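Local coordinates for uncharacterized protein POB3N (Chaetomium thermophilum var. thermophilum, PDB 4KHB) that probably serves, as the N-terminal PH-like part of the FACT subunit POB3 paired with Spt16, in reorganising nucleosomes during transcription, replication and repair, at residues S18-G22 against W33-G37; A27-L31 against T43-S47; L142-N146 against I185-T189. All coordinates share one frame; numbering follows the deposited sequence.

Contact 1 (S18-G22 against W33-G37); sequences SKEPG and WKPVG
The indole of Trp33 and the bare CA of Gly22 form the tight half of this contact. Gly22 CA lies 3.6 Å from Trp33 NE1, obliquely to the ring, and 3.1 Å from the carbonyl O of Lys34. A side chain at this position would run into both the indole and that oxygen, which is why glycine suits it. The benzo edge of the indole meets Glu20 O nearly in the ring plane, with Trp33 CZ2 3.7 Å from that oxygen. The swing of CG to the side opposite the backbone N (chi1 -179°) brings the indole to the 18-22 loop, its benzo edge foremost, and one ring face packs near its rim on the peptide N of Pro35. NE1 itself gives its hydrogen to Ile13 O in strand 13-15, so the buried indole is fixed at its polar corner as well.

In the N-terminal PH-like domain this is where strand 22-27 begins beside the end of strand 30-35, Gly22 and Pro35 forming an antiparallel non-hydrogen-bonded pair. A proline is tolerated there because its missing N-H is not called on by Gly22; the next bond is made by Val36 N, which reaches Pro21 O at 3.1 Å in the carbonyl plane. Ser18 braces the loop from within: its OG bonds Glu20 O at 2.8 Å from above the carbonyl plane.

Toward solvent the fit loosens. Val36 lays CB and CG2 beside Pro21 O, each 3.7 Å from it. The exposed, extended Glu20 side chain brings OE1 to 2.9 Å from Val36 O, but two acceptors cannot bond and would probably repel.

Contact 2 (A27-L31 against T43-S47); sequences AENGL and TLDVS
Leu31 and Leu44 face each other across a hydrogen-bonded antiparallel pair in the beta hairpin of strands 30-35 and 42-45, part of the N-terminal PH-like domain. Leu31 N bonds Leu44 O in its carbonyl plane, and Leu44 N returns to Leu31 O; both bonds are 2.9 Å long. Their side chains rise on the same side of the sheet and cross obliquely, Leu31 CD1 lying 3.4 Å from Leu44 CB. Leucine suits both places: Leu31 also packs on Cys24 and Phe26 of strand 22-27, and Leu44 on Ile49.

One residue back, Gly30 pairs with Asp45, and its CA makes a CA-H...O contact with Leu44 O at 3.2 Å. A CB here would clash with that oxygen, and the positive phi (147°) would press it against the preceding carbonyl as well, so the position calls for glycine. Val46 N then donates to Asn29 O at 2.8 Å, from well above the carbonyl plane. The methyl CG1 of Val46, held between its own backbone N and carbonyl carbon (chi1 56°), sits 3.3 Å from the same Asn29 O.

Further out, a type I turn from Ala27 to Gly30 sets the direction of the Asn29 carbonyl, while Tyr94 OH bonds Ala27 O. On the other strand Asp45 forms an Asx turn: its OD2 accepts from Ser47 N above the carboxylate plane and, on the anti side, from Ser47 OG at 2.7 Å.

Contact 3 (L142-N146 against I185-T189); sequences LAGRN and IPGTT
This is a surface contact between the end of strand 137-144, with the turn after it, and the loop that follows strand 177-184. It sits at one end of the antiparallel strands 137-144, 147-152 and 177-184 in the SSRP1-family, PH-clan region. Asn146 is its hub. Its carbonyl O accepts from Ile185 N at 3.0 Å, tilted 25° from the carbonyl plane, while its side chain, with CG beside the backbone N (chi1 -69°), reaches across the curled 185-189 loop. There OD1 touches Thr189 CB at 3.1 Å and accepts a weak bond from Thr189 N, 3.4 Å away. Asparagine suits this place because its short amide brings an acceptor to a loop that has left the sheet. With an alanine here, Thr189 N is likely to lose this acceptor and the loop around it to move more freely. Thr189 also lies at about a right angle across Arg145, its CG2 methyl 3.5 Å from Arg145 CB. Gly187, with positive phi, lets the loop curl back. Elsewhere, Ile185 packs on Ile148 and on His91 of the neighbouring SPT16D chain, and Pro186 on its Ala90. One sound backbone bond, one weak side-chain bond and a few methyl contacts imply a lightly held loop at the Asn146-Thr189 end.

Contacts 1 and 2 belong to one sheet and share strand 30-35, with centres 18 Å apart; each combines buried residues with an exposed fringe. Contact 1 ties the loop entering strand 22-27 to the far end of strand 30-35 through an aromatic ring as well as one backbone bond, whereas contact 2 fastens the near end of that strand to 42-45 by regular backbone pairing and leucines. Both rely on a glycine where a side chain would collide. Contact 3, its centre 42 Å from either, lies on the opposite side of the chain's centre in the other PH-clan region. It contains no buried residue, relies on one backbone bond, a weak bond to an asparagine amide and a few methyl contacts, and alone adjoins the SPT16D chain.

Contact 1 (S18-G22 against W33-G37)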
loop_
_atom_site.group_PDB
_atom_site.type_symbol
_atom_site.label_atom_id
_atom_site.label_comp_id
_atom_site.label_asym_id
_atom_site.label_seq_id
_atom_site.Cartn_x
_atom_site.Cartn_y
_atom_site.Cartn_z
ATOM N N SER H 18 8.617 9.361 -4.842
ATOM C CA SER H 18 9.193 10.685 -4.997
ATOM C C SER H 18 8.086 11.677 -5.316
ATOM O O SER H 18 7.134 11.360 -6.032
ATOM C CB SER H 18 10.254 10.694 -6.100
ATOM O OG SER H 18 9.680 10.441 -7.369
ATOM N N LYS H 19 8.212 12.876 -4.769
ATOM C CA LYS H 19 7.274 13.949 -5.051
ATOM C C LYS H 19 7.472 14.495 -6.460
ATOM O O LYS H 19 6.528 14.969 -7.090
ATOM C CB LYS H 19 7.401 15.059 -4.000
ATOM C CG LYS H 19 8.380 14.747 -2.862
ATOM C CD LYS H 19 9.846 14.946 -3.247
ATOM C CE LYS H 19 10.746 13.959 -2.504
ATOM N NZ LYS H 19 10.564 13.995 -1.026
ATOM N N GLU H 20 8.707 14.433 -6.946
ATOM C CA GLU H 20 9.021 14.900 -8.289
ATOM C C GLU H 20 9.375 13.734 -9.204
ATOM O O GLU H 20 10.129 12.840 -8.816
ATOM C CB GLU H 20 10.166 15.913 -8.261
ATOM C CG GLU H 20 9.733 17.320 -7.880
ATOM C CD GLU H 20 10.874 18.315 -7.915
ATOM O OE1 GLU H 20 11.996 17.924 -8.301
ATOM O OE2 GLU H 20 10.646 19.491 -7.565
ATOM N N PRO H 21 8.833 13.746 -10.430
ATOM C CA PRO H 21 9.139 12.707 -11.416
ATOM C C PRO H 21 10.556 12.875 -11.951
ATOM O O PRO H 21 11.234 13.848 -11.610
ATOM C CB PRO H 21 8.123 12.978 -12.527
ATOM C CG PRO H 21 7.859 14.442 -12.432
ATOM C CD PRO H 21 7.893 14.751 -10.961
ATOM N N GLY H 22 10.993 11.939 -12.785
ATOM C CA GLY H 22 12.352 11.957 -13.289
ATOM C C GLY H 22 12.511 11.047 -14.488
ATOM O O GLY H 22 11.532 10.489 -14.982
ATOM N N TRP H 33 18.068 6.378 -12.312
ATOM C CA TRP H 33 16.971 7.329 -12.264
ATOM C C TRP H 33 17.515 8.700 -11.894
ATOM O O TRP H 33 18.357 8.820 -11.001
ATOM C CB TRP H 33 15.911 6.870 -11.264
ATOM C CG TRP H 33 14.738 7.786 -11.182
ATOM C CD1 TRP H 33 13.629 7.779 -11.976
ATOM C CD2 TRP H 33 14.543 8.832 -10.226
ATOM N NE1 TRP H 33 12.761 8.771 -11.582
ATOM C CE2 TRP H 33 13.299 9.430 -10.507
ATOM C CE3 TRP H 33 15.304 9.326 -9.163
ATOM C CZ2 TRP H 33 12.799 10.498 -9.760
ATOM C CZ3 TRP H 33 14.807 10.382 -8.424
ATOM C CH2 TRP H 33 13.568 10.957 -8.723
ATOM N N LYS H 34 17.029 9.731 -12.576
ATOM C CA LYS H 34 17.507 11.085 -12.348
ATOM C C LYS H 34 16.286 11.993 -12.243
ATOM O O LYS H 34 15.472 12.068 -13.166
ATOM C CB LYS H 34 18.446 11.513 -13.486
ATOM C CG LYS H 34 18.315 12.951 -13.969
ATOM C CD LYS H 34 19.666 13.657 -13.940
ATOM C CE LYS H 34 20.673 12.925 -14.831
ATOM N NZ LYS H 34 21.538 13.840 -15.625
ATOM N N PRO H 35 16.155 12.675 -11.094
ATOM C CA PRO H 35 15.042 13.577 -10.772
ATOM C C PRO H 35 15.063 14.855 -11.590
ATOM O O PRO H 35 16.132 15.277 -12.036
ATOM C CB PRO H 35 15.263 13.922 -9.294
ATOM C CG PRO H 35 16.642 13.519 -8.964
ATOM C CD PRO H 35 17.173 12.619 -10.030
ATOM N N VAL H 36 13.892 15.449 -11.801
ATOM C CA VAL H 36 13.834 16.757 -12.433
ATOM C C VAL H 36 14.497 17.714 -11.451
ATOM O O VAL H 36 13.926 18.069 -10.418
ATOM C CB VAL H 36 12.385 17.202 -12.757
ATOM C CG1 VAL H 36 12.297 18.716 -12.890
ATOM C CG2 VAL H 36 11.911 16.559 -14.042
ATOM N N GLY H 37 15.741 18.071 -11.747
ATOM C CA GLY H 37 16.488 18.998 -10.920
ATOM C C GLY H 37 16.842 18.550 -9.512
ATOM O O GLY H 37 17.912 17.986 -9.285
#

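Contact 2 (A27-L31 against T43-S47)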
loop_
_atom_site.group_PDB
_atom_site.type_symbol
_atom_site.label_atom_id
_atom_site.label_comp_id
_atom_site.label_asym_id
_atom_site.label_seq_id
_atom_site.Cartn_x
_atom_site.Cartn_y
_atom_site.Cartn_z
ATOM N N ALA H 27 19.780 -0.101 -18.893
ATOM C CA ALA H 27 20.924 -0.590 -19.667
ATOM C C ALA H 27 21.247 -2.014 -19.246
ATOM O O ALA H 27 20.687 -2.518 -18.273
ATOM C CB ALA H 27 22.138 0.300 -19.475
ATOM N N GLU H 28 22.155 -2.652 -19.978
ATOM C CA GLU H 28 22.597 -4.009 -19.666
ATOM C C GLU H 28 23.146 -4.189 -18.247
ATOM O O GLU H 28 22.971 -5.247 -17.643
ATOM C CB GLU H 28 23.631 -4.484 -20.694
ATOM C CG GLU H 28 23.122 -5.582 -21.622
ATOM C CD GLU H 28 24.120 -5.956 -22.703
ATOM O OE1 GLU H 28 25.222 -5.374 -22.726
ATOM O OE2 GLU H 28 23.800 -6.837 -23.529
ATOM N N ASN H 29 23.812 -3.164 -17.721
ATOM C CA ASN H 29 24.479 -3.291 -16.424
ATOM C C ASN H 29 23.630 -2.850 -15.226
ATOM O O ASN H 29 24.071 -2.962 -14.079
ATOM C CB ASN H 29 25.814 -2.533 -16.421
ATOM C CG ASN H 29 25.644 -1.040 -16.617
ATOM O OD1 ASN H 29 24.849 -0.594 -17.444
ATOM N ND2 ASN H 29 26.396 -0.257 -15.854
ATOM N N GLY H 30 22.425 -2.346 -15.486
ATOM C CA GLY H 30 21.531 -1.937 -14.412
ATOM C C GLY H 30 20.644 -0.755 -14.762
ATOM O O GLY H 30 20.458 -0.446 -15.941
ATOM N N LEU H 31 20.078 -0.099 -13.748
ATOM C CA LEU H 31 19.170 1.021 -14.004
ATOM C C LEU H 31 19.578 2.293 -13.265
ATOM O O LEU H 31 20.160 2.242 -12.177
ATOM C CB LEU H 31 17.699 0.632 -13.752
ATOM C CG LEU H 31 16.758 1.125 -12.634
ATOM C CD1 LEU H 31 17.303 0.856 -11.249
ATOM C CD2 LEU H 31 16.344 2.592 -12.772
ATOM N N THR H 43 21.033 4.609 -8.531
ATOM C CA THR H 43 21.623 3.582 -9.382
ATOM C C THR H 43 21.394 2.196 -8.771
ATOM O O THR H 43 21.418 2.038 -7.548
ATOM C CB THR H 43 23.139 3.831 -9.586
ATOM O OG1 THR H 43 23.341 5.057 -10.304
ATOM C CG2 THR H 43 23.794 2.687 -10.355
ATOM N N LEU H 44 21.181 1.199 -9.626
ATOM C CA LEU H 44 21.025 -0.186 -9.190
ATOM C C LEU H 44 21.735 -1.121 -10.161
ATOM O O LEU H 44 21.381 -1.187 -11.341
ATOM C CB LEU H 44 19.543 -0.553 -9.085
ATOM C CG LEU H 44 19.179 -2.001 -8.742
ATOM C CD1 LEU H 44 19.629 -2.359 -7.338
ATOM C CD2 LEU H 44 17.683 -2.225 -8.893
ATOM N N ASP H 45 22.731 -1.844 -9.659
ATOM C CA ASP H 45 23.535 -2.730 -10.492
ATOM C C ASP H 45 22.764 -4.007 -10.814
ATOM O O ASP H 45 21.971 -4.486 -9.997
ATOM C CB ASP H 45 24.855 -3.057 -9.786
ATOM C CG ASP H 45 25.856 -3.729 -10.702
ATOM O OD1 ASP H 45 26.553 -3.008 -11.452
ATOM O OD2 ASP H 45 25.951 -4.975 -10.671
ATOM N N VAL H 46 22.990 -4.539 -12.014
ATOM C CA VAL H 46 22.308 -5.740 -12.496
ATOM C C VAL H 46 22.481 -6.937 -11.554
ATOM O O VAL H 46 21.609 -7.805 -11.456
ATOM C CB VAL H 46 22.776 -6.094 -13.935
ATOM C CG1 VAL H 46 24.289 -6.259 -13.983
ATOM C CG2 VAL H 46 22.079 -7.344 -14.454
ATOM N N SER H 47 23.602 -6.960 -10.840
ATOM C CA SER H 47 23.902 -8.050 -9.921
ATOM C C SER H 47 22.945 -8.115 -8.726
ATOM O O SER H 47 22.815 -9.165 -8.095
ATOM C CB SER H 47 25.358 -7.957 -9.457
ATOM O OG SER H 47 25.591 -6.759 -8.744
#

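Contact 3 (L142-N146 against I185-T189)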
loop_
_atom_site.group_PDB
_atom_site.type_symbol
_atom_site.label_atom_id
_atom_site.label_comp_id
_atom_site.label_asym_id
_atom_site.label_seq_id
_atom_site.Cartn_x
_atom_site.Cartn_y
_atom_site.Cartn_z
ATOM N N LEU H 142 4.038 -6.771 20.049
ATOM C CA LEU H 142 2.890 -7.546 20.498
ATOM C C LEU H 142 1.995 -6.596 21.266
ATOM O O LEU H 142 2.436 -5.953 22.222
ATOM C CB LEU H 142 3.324 -8.703 21.403
ATOM C CG LEU H 142 2.273 -9.769 21.734
ATOM C CD1 LEU H 142 2.009 -10.684 20.560
ATOM C CD2 LEU H 142 2.670 -10.578 22.970
ATOM N N ALA H 143 0.735 -6.516 20.859
ATOM C CA ALA H 143 -0.184 -5.540 21.426
ATOM C C ALA H 143 -1.243 -6.196 22.295
ATOM O O ALA H 143 -2.067 -5.513 22.908
ATOM C CB ALA H 143 -0.834 -4.732 20.317
ATOM N N GLY H 144 -1.220 -7.524 22.333
ATOM C CA GLY H 144 -2.164 -8.293 23.124
ATOM C C GLY H 144 -2.240 -9.686 22.538
ATOM O O GLY H 144 -1.285 -10.142 21.904
ATOM N N ARG H 145 -3.353 -10.377 22.755
ATOM C CA ARG H 145 -3.628 -11.573 21.972
ATOM C C ARG H 145 -4.756 -11.258 21.002
ATOM O O ARG H 145 -5.714 -10.566 21.360
ATOM C CB ARG H 145 -4.057 -12.731 22.873
ATOM C CG ARG H 145 -5.384 -12.545 23.601
ATOM C CD ARG H 145 -5.729 -13.811 24.346
ATOM N NE ARG H 145 -5.724 -13.594 25.785
ATOM C CZ ARG H 145 -5.004 -14.315 26.636
ATOM N NH1 ARG H 145 -4.187 -15.256 26.184
ATOM N NH2 ARG H 145 -5.056 -14.057 27.934
ATOM N N ASN H 146 -4.643 -11.717 19.762
ATOM C CA ASN H 146 -3.417 -12.223 19.161
ATOM C C ASN H 146 -3.175 -11.005 18.277
ATOM O O ASN H 146 -3.589 -10.985 17.118
ATOM C CB ASN H 146 -3.735 -13.475 18.345
ATOM C CG ASN H 146 -4.135 -14.656 19.209
ATOM O OD1 ASN H 146 -3.303 -15.491 19.561
ATOM N ND2 ASN H 146 -5.397 -14.691 19.616
ATOM N N ILE H 185 -3.576 -11.854 14.267
ATOM C CA ILE H 185 -2.995 -13.077 13.730
ATOM C C ILE H 185 -3.058 -14.186 14.772
ATOM O O ILE H 185 -2.257 -14.206 15.707
ATOM C CB ILE H 185 -1.522 -12.865 13.311
ATOM C CG1 ILE H 185 -1.392 -11.673 12.353
ATOM C CG2 ILE H 185 -0.952 -14.128 12.677
ATOM C CD1 ILE H 185 0.031 -11.380 11.906
ATOM N N PRO H 186 -4.001 -15.125 14.601
ATOM C CA PRO H 186 -4.145 -16.225 15.566
ATOM C C PRO H 186 -2.922 -17.140 15.602
ATOM O O PRO H 186 -2.172 -17.212 14.630
ATOM C CB PRO H 186 -5.378 -16.997 15.069
ATOM C CG PRO H 186 -5.835 -16.346 13.812
ATOM C CD PRO H 186 -4.893 -15.252 13.434
ATOM N N GLY H 187 -2.757 -17.852 16.713
ATOM C CA GLY H 187 -1.579 -18.662 16.979
ATOM C C GLY H 187 -0.139 -18.179 17.101
ATOM O O GLY H 187 0.796 -18.885 16.722
ATOM N N THR H 188 0.032 -16.963 17.617
ATOM C CA THR H 188 1.343 -16.682 18.203
ATOM C C THR H 188 1.163 -16.319 19.678
ATOM O O THR H 188 2.130 -15.979 20.363
ATOM C CB THR H 188 2.127 -15.577 17.461
ATOM O OG1 THR H 188 1.550 -15.363 16.168
ATOM C CG2 THR H 188 3.589 -15.989 17.281
ATOM N N THR H 189 -0.079 -16.388 20.155
ATOM C CA THR H 189 -0.360 -16.292 21.589
ATOM C C THR H 189 -0.854 -17.619 22.160
ATOM O O THR H 189 -0.093 -18.357 22.785
ATOM C CB THR H 189 -1.374 -15.182 21.942
ATOM O OG1 THR H 189 -0.794 -13.894 21.705
ATOM C CG2 THR H 189 -1.781 -15.291 23.405
#